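Side-chain contact in translocator protein BipD (Burkholderia pseudomallei, PDB 3NFT), which is required for epithelial cell invasion and survival within host cells, and probably regulates the secretion of the effectors BipB and BipC: residues A200-A203 / R204-E208. Sequence-based numbering, arbitrary orientation. Where two conformers were deposited one is given.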
ATOM      1  N   ALA A 200       3.629   7.320 -13.805  1.00 28.16           N
ATOM      2  CA  ALA A 200       2.276   6.987 -14.231  1.00 26.38           C
ATOM      3  C   ALA A 200       2.266   5.742 -15.126  1.00 25.03           C
ATOM      4  O   ALA A 200       3.151   5.547 -15.950  1.00 25.33           O
ATOM      5  CB  ALA A 200       1.624   8.175 -14.928  1.00 25.31           C
ATOM      6  N   ASP A 201       1.260   4.895 -14.942  1.00 23.85           N
ATOM      7  CA  ASP A 201       1.091   3.683 -15.727  1.00 22.62           C
ATOM      8  C   ASP A 201       0.433   4.105 -17.036  1.00 21.07           C
ATOM      9  O   ASP A 201      -0.772   4.346 -17.103  1.00 19.88           O
ATOM     10  CB  ASP A 201       0.230   2.687 -14.937  1.00 22.48           C
ATOM     11  CG  ASP A 201       0.045   1.346 -15.636  1.00 24.74           C
ATOM     12  OD1 ASP A 201       0.134   1.257 -16.876  1.00 24.27           O
ATOM     13  OD2 ASP A 201      -0.243   0.363 -14.901  1.00 28.24           O
ATOM     14  N   ILE A 202       1.233   4.212 -18.089  1.00 19.72           N
ATOM     15  CA  ILE A 202       0.752   4.789 -19.346  1.00 19.32           C
ATOM     16  C   ILE A 202      -0.347   3.960 -19.995  1.00 19.13           C
ATOM     17  O   ILE A 202      -1.320   4.501 -20.518  1.00 17.89           O
ATOM     18  CB  ILE A 202       1.913   4.988 -20.348  1.00 20.01           C
ATOM     19  CG1 ILE A 202       2.943   5.960 -19.782  1.00 21.45           C
ATOM     20  CG2 ILE A 202       1.389   5.450 -21.698  1.00 19.11           C
ATOM     21  CD1 ILE A 202       2.406   7.268 -19.319  1.00 23.06           C
ATOM     22  N   ALA A 203      -0.187   2.638 -19.970  1.00 18.95           N
ATOM     23  CA  ALA A 203      -1.205   1.744 -20.530  1.00 18.83           C
ATOM     24  C   ALA A 203      -2.545   1.918 -19.804  1.00 18.82           C
ATOM     25  O   ALA A 203      -3.599   1.968 -20.442  1.00 18.84           O
ATOM     26  CB  ALA A 203      -0.728   0.295 -20.448  1.00 19.33           C
ATOM     27  N   ARG A 204      -2.501   2.013 -18.475  0.52 18.84           N
ATOM     28  CA  ARG A 204      -3.711   2.244 -17.688  0.52 18.92           C
ATOM     29  C   ARG A 204      -4.374   3.567 -18.070  0.52 17.21           C
ATOM     30  O   ARG A 204      -5.579   3.621 -18.282  0.52 17.09           O
ATOM     31  CB  ARG A 204      -3.400   2.229 -16.186  0.52 19.60           C
ATOM     32  CG  ARG A 204      -4.640   2.132 -15.279  0.52 22.52           C
ATOM     33  CD  ARG A 204      -5.222   3.491 -14.910  0.52 26.43           C
ATOM     34  NE  ARG A 204      -4.639   4.056 -13.693  0.52 29.00           N
ATOM     35  CZ  ARG A 204      -5.023   5.199 -13.129  0.52 29.41           C
ATOM     36  NH1 ARG A 204      -5.999   5.929 -13.671  0.52 30.54           N
ATOM     37  NH2 ARG A 204      -4.421   5.620 -12.019  0.52 29.05           N
ATOM     38  N   TRP A 205      -3.586   4.629 -18.153  1.00 15.99           N
ATOM     39  CA  TRP A 205      -4.128   5.942 -18.507  1.00 15.05           C
ATOM     40  C   TRP A 205      -4.660   5.992 -19.942  1.00 14.78           C
ATOM     41  O   TRP A 205      -5.685   6.625 -20.197  1.00 14.10           O
ATOM     42  CB  TRP A 205      -3.130   7.055 -18.234  1.00 15.18           C
ATOM     43  CG  TRP A 205      -3.041   7.389 -16.768  1.00 16.06           C
ATOM     44  CD1 TRP A 205      -2.103   6.962 -15.890  1.00 18.34           C
ATOM     45  CD2 TRP A 205      -3.983   8.146 -16.010  1.00 16.30           C
ATOM     46  NE1 TRP A 205      -2.358   7.444 -14.636  1.00 19.15           N
ATOM     47  CE2 TRP A 205      -3.512   8.182 -14.687  1.00 17.54           C
ATOM     48  CE3 TRP A 205      -5.150   8.829 -16.328  1.00 17.45           C
ATOM     49  CZ2 TRP A 205      -4.193   8.854 -13.678  1.00 18.99           C
ATOM     50  CZ3 TRP A 205      -5.822   9.505 -15.307  1.00 19.43           C
ATOM     51  CH2 TRP A 205      -5.341   9.501 -14.018  1.00 19.24           C
ATOM     52  N   ARG A 206      -4.010   5.303 -20.882  1.00 15.28           N
ATOM     53  CA  ARG A 206      -4.568   5.207 -22.225  1.00 14.98           C
ATOM     54  C   ARG A 206      -5.941   4.541 -22.200  1.00 15.26           C
ATOM     55  O   ARG A 206      -6.871   5.021 -22.845  1.00 15.68           O
ATOM     56  CB  ARG A 206      -3.641   4.407 -23.167  1.00 14.63           C
ATOM     57  CG  ARG A 206      -2.404   5.156 -23.545  1.00 15.75           C
ATOM     58  CD  ARG A 206      -1.568   4.363 -24.579  1.00 17.62           C
ATOM     59  NE  ARG A 206      -0.343   5.066 -24.952  1.00 19.18           N
ATOM     60  CZ  ARG A 206       0.879   4.514 -25.022  1.00 20.13           C
ATOM     61  NH1 ARG A 206       1.076   3.239 -24.707  1.00 21.03           N
ATOM     62  NH2 ARG A 206       1.913   5.263 -25.374  1.00 19.47           N
ATOM     63  N   LYS A 207      -6.086   3.453 -21.445  1.00 15.06           N
ATOM     64  CA  LYS A 207      -7.397   2.787 -21.342  1.00 16.00           C
ATOM     65  C   LYS A 207      -8.424   3.684 -20.667  1.00 16.15           C
ATOM     66  O   LYS A 207      -9.564   3.769 -21.126  1.00 17.16           O
ATOM     67  CB  LYS A 207      -7.309   1.468 -20.587  1.00 16.57           C
ATOM     68  CG  LYS A 207      -6.593   0.364 -21.336  1.00 18.57           C
ATOM     69  CD  LYS A 207      -6.665  -0.950 -20.573  1.00 22.67           C
ATOM     70  CE  LYS A 207      -5.870  -2.062 -21.257  1.00 25.37           C
ATOM     71  NZ  LYS A 207      -5.860  -3.305 -20.412  1.00 28.95           N
ATOM     72  N   GLU A 208      -8.000   4.350 -19.604  1.00 15.46           N
ATOM     73  CA  GLU A 208      -8.896   5.203 -18.806  1.00 15.94           C
ATOM     74  C   GLU A 208      -9.427   6.370 -19.638  1.00 15.47           C
ATOM     75  O   GLU A 208     -10.623   6.700 -19.579  1.00 16.29           O
ATOM     76  CB  GLU A 208      -8.139   5.724 -17.578  1.00 16.77           C
ATOM     77  CG  GLU A 208      -8.911   6.756 -16.749  1.00 20.55           C
ATOM     78  CD  GLU A 208      -9.740   6.166 -15.628  1.00 24.48           C
ATOM     79  OE1 GLU A 208      -9.682   4.939 -15.349  1.00 24.20           O
ATOM     80  OE2 GLU A 208     -10.452   6.983 -14.996  1.00 25.76           O
TER
HETATM   81  O   HOH W   1      -0.700   5.400 -12.720  1.00 26.06           O
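Asp201 caps the start of helix 202-209: its OD1 accepts a hydrogen bond from Arg204 N at 3.2 Å. The N-H points almost straight at the oxygen (166°) but arrives from well above the carboxylate plane. The aspartate reaches this amide because its CG stands anti to its own backbone N (chi1 -177°), which folds the carboxylate back over the first turn, with Asp201 CG 3.6 Å from Arg204 CB. The carboxylate and the Arg204 guanidinium do not pair; in the conformer described, the latter instead forms a salt bridge through NH2 with Asp136 of helix 121-160. Behind the cap, the main-chain bonds run from residue i+4 to i: Trp205 N to Asp201 O (3.0 Å), Arg206 N to Ile202 O and Lys207 N to Ala203 O. Asp201 is thus the N-cap of a short helix that lies in the connection between strands 193-195 and 213-215, against the long helix 121-160, part of a predicted coiled coil. A water bridges Asp201 N and Trp205 NE1, accepting from both, and thereby ties the cap residue to the indole. The indole is met from several directions. Ala200 CB makes an oblique apolar contact, 4.0 Å from Trp205 CD1, while Asp201 O lies at the ring edge. In the same conformer, the Arg204 chain bends at chi2 and chi3 and lays its guanidinium over one indole face, NH1 offset toward the rim and 3.4 Å above the ring plane. Trp205 itself is buried against Ala139, Tyr140 and Ile143. One residue after the cap, Ile202 CG2 sits over the centre of one face of the Arg206 guanidinium, 3.5 Å from Arg206 CZ, and Arg206 NH2 is held by Ile215 O and a salt bridge to Asp217.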